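Local atomic coordinates of condensin complex subunit 3 (Schizosaccharomyces pombe, PDB entry 5OQR), a protein that serves as the HEAT-repeat regulatory subunit of condensin, the complex required to convert interphase chromatin into mitotic-like condensed chromosomes. Residues 428-433 / 460-465; 634-639 / 680-685; 644-649 / 708-713. One frame throughout, in Å; residues are numbered along the deposited sequence.

Interaction 1 of 3, residues 428-433 / 460-465; sequences TEVFEQ and LRCLSY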
ATOM      1  N   THR A 428      28.839 -33.030 -12.394  1.00 40.96           N
ATOM      2  CA  THR A 428      29.875 -34.025 -12.142  1.00 48.18           C
ATOM      3  C   THR A 428      31.262 -33.454 -12.402  1.00 56.31           C
ATOM      4  O   THR A 428      32.200 -33.712 -11.639  1.00 63.56           O
ATOM      5  CB  THR A 428      29.642 -35.263 -13.008  1.00 51.31           C
ATOM      6  OG1 THR A 428      28.306 -35.742 -12.812  1.00 41.68           O
ATOM      7  CG2 THR A 428      30.627 -36.366 -12.640  1.00 60.03           C
ATOM      8  N   GLU A 429      31.414 -32.675 -13.474  1.00 52.73           N
ATOM      9  CA  GLU A 429      32.715 -32.101 -13.794  1.00 57.81           C
ATOM     10  C   GLU A 429      33.147 -31.101 -12.730  1.00 56.74           C
ATOM     11  O   GLU A 429      34.298 -31.117 -12.281  1.00 68.16           O
ATOM     12  CB  GLU A 429      32.667 -31.445 -15.172  1.00 58.42           C
ATOM     13  CG  GLU A 429      32.429 -32.432 -16.304  1.00 66.84           C
ATOM     14  CD  GLU A 429      32.335 -31.762 -17.661  1.00 94.73           C
ATOM     15  OE1 GLU A 429      32.375 -30.514 -17.715  1.00 90.42           O
ATOM     16  OE2 GLU A 429      32.222 -32.483 -18.675  1.00102.81           O
ATOM     17  N   VAL A 430      32.236 -30.221 -12.312  1.00 55.69           N
ATOM     18  CA  VAL A 430      32.552 -29.285 -11.237  1.00 62.11           C
ATOM     19  C   VAL A 430      32.854 -30.039  -9.952  1.00 63.33           C
ATOM     20  O   VAL A 430      33.632 -29.570  -9.113  1.00 67.67           O
ATOM     21  CB  VAL A 430      31.395 -28.285 -11.042  1.00 48.34           C
ATOM     22  CG1 VAL A 430      31.726 -27.288  -9.938  1.00 51.32           C
ATOM     23  CG2 VAL A 430      31.097 -27.556 -12.341  1.00 50.05           C
ATOM     24  N   PHE A 431      32.247 -31.213  -9.774  1.00 58.92           N
ATOM     25  CA  PHE A 431      32.498 -32.009  -8.580  1.00 65.55           C
ATOM     26  C   PHE A 431      33.867 -32.674  -8.633  1.00 80.08           C
ATOM     27  O   PHE A 431      34.516 -32.837  -7.594  1.00 83.16           O
ATOM     28  CB  PHE A 431      31.396 -33.056  -8.426  1.00 75.56           C
ATOM     29  CG  PHE A 431      31.391 -33.748  -7.094  1.00 80.95           C
ATOM     30  CD1 PHE A 431      31.192 -33.033  -5.925  1.00 78.47           C
ATOM     31  CD2 PHE A 431      31.556 -35.121  -7.013  1.00 81.16           C
ATOM     32  CE1 PHE A 431      31.177 -33.670  -4.701  1.00 75.23           C
ATOM     33  CE2 PHE A 431      31.540 -35.763  -5.792  1.00 82.20           C
ATOM     34  CZ  PHE A 431      31.348 -35.037  -4.634  1.00 80.81           C
ATOM     35  N   GLU A 432      34.323 -33.062  -9.828  1.00 86.06           N
ATOM     36  CA  GLU A 432      35.643 -33.668  -9.960  1.00 88.06           C
ATOM     37  C   GLU A 432      36.745 -32.672  -9.625  1.00 91.26           C
ATOM     38  O   GLU A 432      37.741 -33.033  -8.987  1.00103.68           O
ATOM     39  CB  GLU A 432      35.828 -34.214 -11.376  1.00 91.52           C
ATOM     40  CG  GLU A 432      35.021 -35.469 -11.666  1.00 99.66           C
ATOM     41  CD  GLU A 432      35.094 -35.893 -13.123  1.00107.84           C
ATOM     42  OE1 GLU A 432      34.849 -37.083 -13.412  1.00104.48           O
ATOM     43  OE2 GLU A 432      35.401 -35.037 -13.980  1.00102.72           O
ATOM     44  N   GLN A 433      36.591 -31.416 -10.051  1.00 87.90           N
ATOM     45  CA  GLN A 433      37.580 -30.389  -9.745  1.00 92.16           C
ATOM     46  C   GLN A 433      37.927 -30.388  -8.262  1.00100.11           C
ATOM     47  O   GLN A 433      39.089 -30.561  -7.878  1.00121.12           O
ATOM     48  CB  GLN A 433      37.060 -29.013 -10.163  1.00 92.05           C
ATOM     49  CG  GLN A 433      37.108 -28.738 -11.652  1.00 97.52           C
ATOM     50  CD  GLN A 433      36.945 -27.261 -11.966  1.00104.98           C
ATOM     51  OE1 GLN A 433      35.935 -26.842 -12.532  1.00 93.10           O
ATOM     52  NE2 GLN A 433      37.942 -26.465 -11.596  1.00110.02           N
ATOM     53  N   LEU A 460      29.325 -26.450  -2.008  1.00 37.71           N
ATOM     54  CA  LEU A 460      28.196 -25.529  -1.975  1.00 33.97           C
ATOM     55  C   LEU A 460      27.805 -25.069  -3.372  1.00 38.98           C
ATOM     56  O   LEU A 460      26.620 -24.846  -3.639  1.00 41.94           O
ATOM     57  CB  LEU A 460      28.523 -24.325  -1.096  1.00 40.38           C
ATOM     58  CG  LEU A 460      28.465 -24.561   0.413  1.00 36.87           C
ATOM     59  CD1 LEU A 460      29.011 -23.356   1.154  1.00 39.86           C
ATOM     60  CD2 LEU A 460      27.042 -24.858   0.863  1.00 46.15           C
ATOM     61  N   ARG A 461      28.776 -24.911  -4.270  1.00 34.98           N
ATOM     62  CA  ARG A 461      28.440 -24.569  -5.648  1.00 38.97           C
ATOM     63  C   ARG A 461      27.734 -25.727  -6.336  1.00 37.23           C
ATOM     64  O   ARG A 461      26.797 -25.518  -7.112  1.00 37.23           O
ATOM     65  CB  ARG A 461      29.697 -24.180  -6.422  1.00 42.91           C
ATOM     66  CG  ARG A 461      29.403 -23.552  -7.779  1.00 50.01           C
ATOM     67  CD  ARG A 461      30.638 -23.496  -8.656  1.00 54.59           C
ATOM     68  NE  ARG A 461      31.829 -23.148  -7.892  1.00 57.74           N
ATOM     69  CZ  ARG A 461      32.079 -21.935  -7.410  1.00 75.89           C
ATOM     70  NH1 ARG A 461      33.192 -21.715  -6.724  1.00 86.69           N
ATOM     71  NH2 ARG A 461      31.218 -20.946  -7.606  1.00 66.34           N
ATOM     72  N   CYS A 462      28.174 -26.956  -6.068  1.00 38.28           N
ATOM     73  CA  CYS A 462      27.514 -28.120  -6.647  1.00 39.65           C
ATOM     74  C   CYS A 462      26.065 -28.197  -6.191  1.00 33.59           C
ATOM     75  O   CYS A 462      25.149 -28.301  -7.012  1.00 31.22           O
ATOM     76  CB  CYS A 462      28.269 -29.395  -6.269  1.00 42.14           C
ATOM     77  SG  CYS A 462      29.858 -29.585  -7.097  1.00 52.66           S
ATOM     78  N   LEU A 463      25.839 -28.132  -4.878  1.00 34.75           N
ATOM     79  CA  LEU A 463      24.480 -28.175  -4.356  1.00 31.35           C
ATOM     80  C   LEU A 463      23.632 -27.040  -4.908  1.00 32.85           C
ATOM     81  O   LEU A 463      22.430 -27.217  -5.128  1.00 39.37           O
ATOM     82  CB  LEU A 463      24.505 -28.125  -2.831  1.00 35.20           C
ATOM     83  CG  LEU A 463      25.118 -29.338  -2.127  1.00 36.06           C
ATOM     84  CD1 LEU A 463      25.271 -29.066  -0.643  1.00 37.18           C
ATOM     85  CD2 LEU A 463      24.268 -30.577  -2.355  1.00 34.14           C
ATOM     86  N   SER A 464      24.231 -25.871  -5.135  1.00 30.95           N
ATOM     87  CA  SER A 464      23.500 -24.788  -5.782  1.00 33.11           C
ATOM     88  C   SER A 464      23.088 -25.165  -7.197  1.00 30.75           C
ATOM     89  O   SER A 464      22.029 -24.738  -7.667  1.00 31.31           O
ATOM     90  CB  SER A 464      24.348 -23.519  -5.795  1.00 38.81           C
ATOM     91  OG  SER A 464      24.631 -23.094  -4.475  1.00 47.97           O
ATOM     92  N   TYR A 465      23.908 -25.954  -7.894  1.00 32.60           N
ATOM     93  CA  TYR A 465      23.516 -26.448  -9.209  1.00 29.02           C
ATOM     94  C   TYR A 465      22.430 -27.506  -9.087  1.00 26.40           C
ATOM     95  O   TYR A 465      21.520 -27.569  -9.918  1.00 24.74           O
ATOM     96  CB  TYR A 465      24.725 -27.024  -9.948  1.00 33.15           C
ATOM     97  CG  TYR A 465      25.712 -26.008 -10.478  1.00 31.23           C
ATOM     98  CD1 TYR A 465      25.791 -24.728  -9.949  1.00 38.46           C
ATOM     99  CD2 TYR A 465      26.569 -26.336 -11.519  1.00 37.16           C
ATOM    100  CE1 TYR A 465      26.699 -23.809 -10.439  1.00 39.56           C
ATOM    101  CE2 TYR A 465      27.475 -25.425 -12.014  1.00 40.06           C
ATOM    102  CZ  TYR A 465      27.537 -24.165 -11.471  1.00 32.62           C
ATOM    103  OH  TYR A 465      28.441 -23.259 -11.969  1.00 41.69           O
TER
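Val430 and Cys462 meet through rotations about their first side-chain bonds. In Val430, CG1 stands trans to the backbone N (chi1 -179°), and this carries it toward helix 457-471. The SG of Cys462 lies anti to its own carbonyl carbon, beside the backbone N, and points at helix 416-434. CG1 of Val430 and SG of Cys462 come within 4.1 Å. The same sulfur also serves Phe431. It sits beside the edge of that ring, near its plane, with SG 3.9 Å from CD1 of Phe431. This is a cysteine sulfur-aromatic contact, with SG 5.2 Å from the centroid of the Phe431 ring and 79° off the ring normal. The sulfur thus fits between the ring edge of Phe431 and the methyl of Val430.

Segments 428-433 and 460-465 run antiparallel, at 171°, and their axes come within 9.7 Å. Such antiparallel packing of neighbouring helices is what builds an alpha-helical solenoid of the HEAT type, the architecture of this subunit. The loop between the two helices is largely unmodelled.

Val430 uses both branches. CG1 also touches CD of Arg461, and the two side chains cross at about a right angle. CG2 of Val430 approaches CE2 of Tyr465 at 4.2 Å, obliquely to the ring. The hydroxyl of Tyr465 is bonded further off, to the carbonyl of Leu392. Leu490 of helix 480-495 touches both Phe431 and Cys462. The carbonyl O of Val430 accepts a hydrogen bond from ND2 of Asn458.

Interaction 2 of 3, residues 634-639 / 680-685; sequences YAFGAH and LDWTDN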
ATOM      1  N   TYR A 634     -10.024 -14.756   0.789  1.00 36.64           N
ATOM      2  CA  TYR A 634     -10.695 -15.960   1.266  1.00 36.04           C
ATOM      3  C   TYR A 634     -12.169 -15.690   1.538  1.00 37.54           C
ATOM      4  O   TYR A 634     -13.042 -16.436   1.082  1.00 39.42           O
ATOM      5  CB  TYR A 634      -9.987 -16.466   2.522  1.00 28.64           C
ATOM      6  CG  TYR A 634     -10.573 -17.716   3.132  1.00 32.41           C
ATOM      7  CD1 TYR A 634     -11.461 -17.639   4.196  1.00 41.18           C
ATOM      8  CD2 TYR A 634     -10.225 -18.973   2.661  1.00 35.88           C
ATOM      9  CE1 TYR A 634     -11.992 -18.776   4.766  1.00 38.72           C
ATOM     10  CE2 TYR A 634     -10.752 -20.116   3.226  1.00 38.21           C
ATOM     11  CZ  TYR A 634     -11.634 -20.011   4.278  1.00 37.72           C
ATOM     12  OH  TYR A 634     -12.161 -21.146   4.844  1.00 37.76           O
ATOM     13  N   ALA A 635     -12.465 -14.611   2.264  1.00 39.72           N
ATOM     14  CA  ALA A 635     -13.841 -14.333   2.663  1.00 33.62           C
ATOM     15  C   ALA A 635     -14.718 -14.028   1.457  1.00 33.81           C
ATOM     16  O   ALA A 635     -15.816 -14.577   1.322  1.00 40.27           O
ATOM     17  CB  ALA A 635     -13.871 -13.169   3.652  1.00 32.59           C
ATOM     18  N   PHE A 636     -14.253 -13.151   0.572  1.00 34.55           N
ATOM     19  CA  PHE A 636     -15.077 -12.679  -0.534  1.00 36.58           C
ATOM     20  C   PHE A 636     -15.043 -13.600  -1.745  1.00 35.51           C
ATOM     21  O   PHE A 636     -15.692 -13.294  -2.751  1.00 40.00           O
ATOM     22  CB  PHE A 636     -14.634 -11.274  -0.938  1.00 38.26           C
ATOM     23  CG  PHE A 636     -14.713 -10.274   0.178  1.00 43.93           C
ATOM     24  CD1 PHE A 636     -15.761 -10.309   1.084  1.00 42.57           C
ATOM     25  CD2 PHE A 636     -13.738  -9.307   0.330  1.00 44.62           C
ATOM     26  CE1 PHE A 636     -15.837  -9.395   2.113  1.00 46.87           C
ATOM     27  CE2 PHE A 636     -13.808  -8.388   1.360  1.00 48.55           C
ATOM     28  CZ  PHE A 636     -14.860  -8.433   2.253  1.00 48.62           C
ATOM     29  N   GLY A 637     -14.328 -14.716  -1.674  1.00 39.50           N
ATOM     30  CA  GLY A 637     -14.240 -15.621  -2.800  1.00 45.48           C
ATOM     31  C   GLY A 637     -15.422 -16.562  -2.912  1.00 43.42           C
ATOM     32  O   GLY A 637     -15.852 -16.895  -4.020  1.00 51.50           O
ATOM     33  N   ALA A 638     -15.959 -16.997  -1.776  1.00 38.73           N
ATOM     34  CA  ALA A 638     -17.035 -17.975  -1.776  1.00 43.86           C
ATOM     35  C   ALA A 638     -17.977 -17.703  -0.614  1.00 43.43           C
ATOM     36  O   ALA A 638     -17.558 -17.242   0.451  1.00 41.22           O
ATOM     37  CB  ALA A 638     -16.489 -19.404  -1.682  1.00 43.20           C
ATOM     38  N   HIS A 639     -19.260 -17.995  -0.835  1.00 45.08           N
ATOM     39  CA  HIS A 639     -20.238 -17.912   0.245  1.00 43.51           C
ATOM     40  C   HIS A 639     -19.870 -18.844   1.392  1.00 44.60           C
ATOM     41  O   HIS A 639     -20.104 -18.525   2.563  1.00 38.52           O
ATOM     42  CB  HIS A 639     -21.631 -18.251  -0.285  1.00 44.93           C
ATOM     43  CG  HIS A 639     -22.596 -18.668   0.781  1.00 47.61           C
ATOM     44  ND1 HIS A 639     -23.374 -17.768   1.476  1.00 50.52           N
ATOM     45  CD2 HIS A 639     -22.906 -19.891   1.273  1.00 46.55           C
ATOM     46  CE1 HIS A 639     -24.122 -18.418   2.349  1.00 48.28           C
ATOM     47  NE2 HIS A 639     -23.856 -19.708   2.246  1.00 49.33           N
ATOM     48  N   LEU A 680     -17.320  -8.319  10.520  1.00 34.91           N
ATOM     49  CA  LEU A 680     -18.671  -8.228   9.976  1.00 37.34           C
ATOM     50  C   LEU A 680     -18.648  -7.969   8.477  1.00 34.85           C
ATOM     51  O   LEU A 680     -19.480  -8.505   7.737  1.00 35.13           O
ATOM     52  CB  LEU A 680     -19.454  -7.130  10.697  1.00 40.60           C
ATOM     53  CG  LEU A 680     -19.972  -7.478  12.092  1.00 37.97           C
ATOM     54  CD1 LEU A 680     -20.505  -6.237  12.779  1.00 38.80           C
ATOM     55  CD2 LEU A 680     -21.051  -8.545  12.015  1.00 39.15           C
ATOM     56  N   ASP A 681     -17.712  -7.145   8.009  1.00 39.98           N
ATOM     57  CA  ASP A 681     -17.578  -6.926   6.574  1.00 44.60           C
ATOM     58  C   ASP A 681     -17.183  -8.213   5.862  1.00 38.03           C
ATOM     59  O   ASP A 681     -17.704  -8.521   4.784  1.00 38.76           O
ATOM     60  CB  ASP A 681     -16.554  -5.827   6.308  1.00 48.08           C
ATOM     61  CG  ASP A 681     -16.990  -4.485   6.856  1.00 57.12           C
ATOM     62  OD1 ASP A 681     -16.413  -3.455   6.449  1.00 70.80           O
ATOM     63  OD2 ASP A 681     -17.918  -4.462   7.689  1.00 50.18           O
ATOM     64  N   TRP A 682     -16.266  -8.981   6.453  1.00 34.47           N
ATOM     65  CA  TRP A 682     -15.856 -10.247   5.855  1.00 30.95           C
ATOM     66  C   TRP A 682     -17.032 -11.192   5.670  1.00 33.05           C
ATOM     67  O   TRP A 682     -17.050 -11.982   4.720  1.00 33.96           O
ATOM     68  CB  TRP A 682     -14.791 -10.917   6.722  1.00 30.78           C
ATOM     69  CG  TRP A 682     -13.487 -10.186   6.774  1.00 31.77           C
ATOM     70  CD1 TRP A 682     -13.040  -9.241   5.904  1.00 33.31           C
ATOM     71  CD2 TRP A 682     -12.459 -10.344   7.757  1.00 26.55           C
ATOM     72  NE1 TRP A 682     -11.799  -8.799   6.281  1.00 32.72           N
ATOM     73  CE2 TRP A 682     -11.419  -9.461   7.418  1.00 26.59           C
ATOM     74  CE3 TRP A 682     -12.319 -11.146   8.892  1.00 30.92           C
ATOM     75  CZ2 TRP A 682     -10.255  -9.359   8.172  1.00 33.18           C
ATOM     76  CZ3 TRP A 682     -11.164 -11.043   9.636  1.00 28.68           C
ATOM     77  CH2 TRP A 682     -10.147 -10.156   9.276  1.00 32.96           C
ATOM     78  N   THR A 683     -18.013 -11.138   6.565  1.00 42.13           N
ATOM     79  CA  THR A 683     -19.147 -12.049   6.532  1.00 31.97           C
ATOM     80  C   THR A 683     -20.351 -11.475   5.795  1.00 30.33           C
ATOM     81  O   THR A 683     -21.366 -12.163   5.673  1.00 31.90           O
ATOM     82  CB  THR A 683     -19.537 -12.427   7.963  1.00 29.48           C
ATOM     83  OG1 THR A 683     -19.621 -11.245   8.763  1.00 40.00           O
ATOM     84  CG2 THR A 683     -18.503 -13.332   8.576  1.00 26.05           C
ATOM     85  N   ASP A 684     -20.255 -10.251   5.284  1.00 36.17           N
ATOM     86  CA  ASP A 684     -21.362  -9.614   4.583  1.00 40.77           C
ATOM     87  C   ASP A 684     -21.502 -10.211   3.187  1.00 43.18           C
ATOM     88  O   ASP A 684     -20.564 -10.157   2.385  1.00 45.20           O
ATOM     89  CB  ASP A 684     -21.129  -8.107   4.508  1.00 45.33           C
ATOM     90  CG  ASP A 684     -22.311  -7.356   3.931  1.00 54.47           C
ATOM     91  OD1 ASP A 684     -23.139  -7.971   3.227  1.00 58.18           O
ATOM     92  OD2 ASP A 684     -22.408  -6.137   4.177  1.00 59.27           O
ATOM     93  N   ASN A 685     -22.679 -10.768   2.893  1.00 52.54           N
ATOM     94  CA  ASN A 685     -22.900 -11.400   1.597  1.00 50.67           C
ATOM     95  C   ASN A 685     -22.806 -10.396   0.456  1.00 53.44           C
ATOM     96  O   ASN A 685     -22.452 -10.766  -0.668  1.00 50.31           O
ATOM     97  CB  ASN A 685     -24.265 -12.088   1.577  1.00 53.42           C
ATOM     98  CG  ASN A 685     -24.552 -12.775   0.258  1.00 60.25           C
ATOM     99  OD1 ASN A 685     -25.317 -12.271  -0.563  1.00 59.23           O
ATOM    100  ND2 ASN A 685     -23.930 -13.928   0.045  1.00 57.83           N
TER
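Ala635 and Phe636 pack against Trp682 on the stretches leading out of helix 621-635 and helix 669-682. The contact joins two neighbouring helices in the C-terminal part of the alpha-helical HEAT-type solenoid. The CB of Ala635 lies 3.9 Å from CB of Trp682. The same CB of Ala635 also rests against the carbonyl O of Trp682, at 3.6 Å. That oxygen is not left without a polar partner, because NE2 of Gln642 donates a hydrogen bond to it.

The ring of Phe636 does most of the reaching. Its CG is placed opposite the carbonyl carbon (chi1 -58°), and the end of the ring comes nearer the other segment than its CB direction suggests. CE1 leads. CE1 of Phe636 meets the carbonyl O of Asp681 at 3.4 Å, with that oxygen at the ring edge and in the ring plane. CE1 of Phe636 is also 3.8 Å from CA of Trp682. The neighbouring CZ of Phe636 meets CD1 of Trp682 at 4.2 Å, at the edge of the indole. CB of Ala635 lies over one face of the Phe636 ring, offset toward its rim.

The indole of Trp682 also stacks with the ring of Phe631. The carboxylate of Asp681 leads away from the contact, and its OD2 is bonded to NE2 of Gln677.

A looser pair lies further along. The side chains of His639 and Asn685 meet with imidazole and amide planes 72° apart. ND2 of Asn685 lies at the edge of the imidazole, near its plane, 4.1 Å from ND1 of His639.

Interaction 3 of 3, residues 644-649 / 708-713; sequences RIATIF and LHLANM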
ATOM      1  N   ARG A 644     -17.887 -20.055   7.231  1.00 28.61           N
ATOM      2  CA  ARG A 644     -16.895 -20.566   8.172  1.00 29.13           C
ATOM      3  C   ARG A 644     -16.427 -19.486   9.136  1.00 31.76           C
ATOM      4  O   ARG A 644     -16.094 -19.786  10.287  1.00 30.12           O
ATOM      5  CB  ARG A 644     -15.697 -21.136   7.412  1.00 36.47           C
ATOM      6  CG  ARG A 644     -16.019 -22.313   6.515  1.00 38.02           C
ATOM      7  CD  ARG A 644     -14.765 -22.841   5.845  1.00 43.29           C
ATOM      8  NE  ARG A 644     -15.047 -23.922   4.903  1.00 48.87           N
ATOM      9  CZ  ARG A 644     -15.142 -23.780   3.585  1.00 45.28           C
ATOM     10  NH1 ARG A 644     -14.974 -22.595   3.014  1.00 50.00           N
ATOM     11  NH2 ARG A 644     -15.402 -24.834   2.825  1.00 43.65           N
ATOM     12  N   ILE A 645     -16.386 -18.231   8.689  1.00 32.42           N
ATOM     13  CA  ILE A 645     -15.921 -17.151   9.554  1.00 32.43           C
ATOM     14  C   ILE A 645     -16.979 -16.812  10.594  1.00 31.95           C
ATOM     15  O   ILE A 645     -16.661 -16.551  11.759  1.00 35.05           O
ATOM     16  CB  ILE A 645     -15.534 -15.925   8.706  1.00 38.50           C
ATOM     17  CG1 ILE A 645     -14.399 -16.290   7.745  1.00 34.65           C
ATOM     18  CG2 ILE A 645     -15.111 -14.759   9.601  1.00 31.97           C
ATOM     19  CD1 ILE A 645     -14.107 -15.240   6.698  1.00 30.88           C
ATOM     20  N   ALA A 646     -18.253 -16.816  10.197  1.00 32.71           N
ATOM     21  CA  ALA A 646     -19.326 -16.586  11.156  1.00 35.62           C
ATOM     22  C   ALA A 646     -19.415 -17.716  12.173  1.00 29.45           C
ATOM     23  O   ALA A 646     -19.879 -17.501  13.297  1.00 35.43           O
ATOM     24  CB  ALA A 646     -20.656 -16.422  10.422  1.00 29.46           C
ATOM     25  N   THR A 647     -18.966 -18.916  11.806  1.00 24.18           N
ATOM     26  CA  THR A 647     -19.065 -20.061  12.705  1.00 29.69           C
ATOM     27  C   THR A 647     -18.083 -19.963  13.867  1.00 32.93           C
ATOM     28  O   THR A 647     -18.332 -20.538  14.932  1.00 41.13           O
ATOM     29  CB  THR A 647     -18.834 -21.349  11.917  1.00 34.65           C
ATOM     30  OG1 THR A 647     -19.879 -21.501  10.950  1.00 34.32           O
ATOM     31  CG2 THR A 647     -18.817 -22.568  12.833  1.00 33.76           C
ATOM     32  N   ILE A 648     -16.968 -19.261  13.685  1.00 32.90           N
ATOM     33  CA  ILE A 648     -15.988 -19.050  14.745  1.00 33.15           C
ATOM     34  C   ILE A 648     -15.892 -17.592  15.146  1.00 32.34           C
ATOM     35  O   ILE A 648     -15.159 -17.262  16.089  1.00 29.00           O
ATOM     36  CB  ILE A 648     -14.599 -19.596  14.349  1.00 28.59           C
ATOM     37  CG1 ILE A 648     -14.105 -18.987  13.032  1.00 29.60           C
ATOM     38  CG2 ILE A 648     -14.639 -21.109  14.237  1.00 38.39           C
ATOM     39  CD1 ILE A 648     -13.307 -17.718  13.197  1.00 32.90           C
ATOM     40  N   PHE A 649     -16.612 -16.709  14.455  1.00 28.95           N
ATOM     41  CA  PHE A 649     -16.691 -15.293  14.789  1.00 31.37           C
ATOM     42  C   PHE A 649     -16.718 -15.039  16.293  1.00 35.66           C
ATOM     43  O   PHE A 649     -15.823 -14.389  16.845  1.00 39.82           O
ATOM     44  CB  PHE A 649     -17.946 -14.720  14.122  1.00 34.95           C
ATOM     45  CG  PHE A 649     -18.094 -13.234  14.253  1.00 39.38           C
ATOM     46  CD1 PHE A 649     -18.506 -12.663  15.445  1.00 42.23           C
ATOM     47  CD2 PHE A 649     -17.852 -12.409  13.172  1.00 34.54           C
ATOM     48  CE1 PHE A 649     -18.650 -11.299  15.557  1.00 41.36           C
ATOM     49  CE2 PHE A 649     -17.998 -11.048  13.279  1.00 37.27           C
ATOM     50  CZ  PHE A 649     -18.396 -10.490  14.472  1.00 39.63           C
ATOM     51  N   LEU A 708     -27.639 -13.630   9.331  1.00 29.55           N
ATOM     52  CA  LEU A 708     -28.698 -14.198  10.152  1.00 30.03           C
ATOM     53  C   LEU A 708     -28.218 -15.456  10.862  1.00 29.77           C
ATOM     54  O   LEU A 708     -28.654 -15.740  11.982  1.00 33.44           O
ATOM     55  CB  LEU A 708     -29.930 -14.496   9.301  1.00 30.27           C
ATOM     56  CG  LEU A 708     -31.234 -14.675  10.081  1.00 27.76           C
ATOM     57  CD1 LEU A 708     -31.634 -13.387  10.789  1.00 34.05           C
ATOM     58  CD2 LEU A 708     -32.344 -15.133   9.157  1.00 37.88           C
ATOM     59  N   HIS A 709     -27.324 -16.216  10.229  1.00 29.80           N
ATOM     60  CA  HIS A 709     -26.676 -17.324  10.919  1.00 28.71           C
ATOM     61  C   HIS A 709     -25.795 -16.816  12.050  1.00 28.09           C
ATOM     62  O   HIS A 709     -25.709 -17.444  13.109  1.00 28.55           O
ATOM     63  CB  HIS A 709     -25.856 -18.149   9.927  1.00 29.33           C
ATOM     64  CG  HIS A 709     -24.953 -19.149  10.577  1.00 28.97           C
ATOM     65  ND1 HIS A 709     -23.580 -19.092  10.471  1.00 33.36           N
ATOM     66  CD2 HIS A 709     -25.225 -20.224  11.353  1.00 24.79           C
ATOM     67  CE1 HIS A 709     -23.045 -20.091  11.148  1.00 30.80           C
ATOM     68  NE2 HIS A 709     -24.022 -20.793  11.693  1.00 33.97           N
ATOM     69  N   LEU A 710     -25.138 -15.672  11.848  1.00 29.38           N
ATOM     70  CA  LEU A 710     -24.294 -15.108  12.893  1.00 29.94           C
ATOM     71  C   LEU A 710     -25.128 -14.634  14.077  1.00 30.31           C
ATOM     72  O   LEU A 710     -24.694 -14.732  15.229  1.00 30.38           O
ATOM     73  CB  LEU A 710     -23.462 -13.959  12.325  1.00 27.01           C
ATOM     74  CG  LEU A 710     -22.488 -13.290  13.294  1.00 33.66           C
ATOM     75  CD1 LEU A 710     -21.461 -14.284  13.804  1.00 36.64           C
ATOM     76  CD2 LEU A 710     -21.809 -12.112  12.627  1.00 29.41           C
ATOM     77  N   ALA A 711     -26.324 -14.108  13.812  1.00 37.00           N
ATOM     78  CA  ALA A 711     -27.233 -13.752  14.896  1.00 25.25           C
ATOM     79  C   ALA A 711     -27.515 -14.958  15.782  1.00 27.75           C
ATOM     80  O   ALA A 711     -27.438 -14.873  17.012  1.00 31.80           O
ATOM     81  CB  ALA A 711     -28.529 -13.188  14.320  1.00 24.28           C
ATOM     82  N   ASN A 712     -27.835 -16.099  15.169  1.00 29.42           N
ATOM     83  CA  ASN A 712     -28.054 -17.316  15.940  1.00 29.15           C
ATOM     84  C   ASN A 712     -26.821 -17.681  16.756  1.00 35.05           C
ATOM     85  O   ASN A 712     -26.937 -18.112  17.909  1.00 33.98           O
ATOM     86  CB  ASN A 712     -28.437 -18.463  15.006  1.00 29.77           C
ATOM     87  CG  ASN A 712     -29.682 -18.166  14.201  1.00 27.87           C
ATOM     88  OD1 ASN A 712     -30.536 -17.385  14.621  1.00 28.21           O
ATOM     89  ND2 ASN A 712     -29.792 -18.785  13.035  1.00 34.77           N
ATOM     90  N   MET A 713     -25.627 -17.522  16.176  1.00 37.15           N
ATOM     91  CA  MET A 713     -24.399 -17.792  16.919  1.00 29.43           C
ATOM     92  C   MET A 713     -24.301 -16.898  18.146  1.00 29.19           C
ATOM     93  O   MET A 713     -23.974 -17.359  19.244  1.00 35.84           O
ATOM     94  CB  MET A 713     -23.179 -17.587  16.017  1.00 37.00           C
ATOM     95  CG  MET A 713     -23.129 -18.484  14.792  1.00 37.96           C
ATOM     96  SD  MET A 713     -23.181 -20.237  15.186  1.00 40.30           S
ATOM     97  CE  MET A 713     -21.681 -20.416  16.143  1.00 38.47           C
TER
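This is a mainly apolar contact between two nearly parallel helices of the C-terminal solenoid, helix 639-661 and helix 706-717. The second helix belongs to HEAT repeat 9. The segment axes are 8.9 Å apart and cross at -19°. At the centre, CB of Ala646 faces CD1 of Leu710 at 4.1 Å. Leu710 then reaches the ring of Phe649, whose CG stands trans to the backbone N (chi1 -174°). CD2 of Leu710 sits over the centre of one face of the Phe649 ring, 4.0 Å from the centroid, as a CH-pi contact. CD1 of Leu710 lies nearer the root of the ring, 3.6 Å from CG of Phe649. An alanine in place of Phe649 would probably cost Leu710 its CH-pi partner and open a gap beside its methyls.

On another flank, CE1 of His709 comes 3.5 Å from OG1 of Thr647, which lies at the imidazole edge. That hydroxyl is bonded to the carbonyl O of Trp643, whose indole stacks on His709. The bent chain of Met713 brings its CE to within 3.6 Å of the carbonyl O of Thr647. The two segments share no hydrogen bond, so their cohesion probably rests mainly on van der Waals packing and the CH-pi contact.

How the interactions relate
Interaction 1 lies apart from the other two, its centre about 51 Å from that of interaction 2 and about 57 Å from that of interaction 3. It also closes in the chain before either opens. Interactions 2 and 3 are neighbours, with centres about 12 Å apart, and their segments alternate along the chain. Helices 621-635, 639-661 and 669-682 follow one another, and helix 706-717 comes later. The two contacts touch directly: CB of Ala635 meets CD1 of Ile645 at 3.7 Å, and Leu680 packs on Leu710. Together they form one continuous packed region of the C-terminal solenoid, whereas interaction 1 joins helices at a separate point of the same curved subunit.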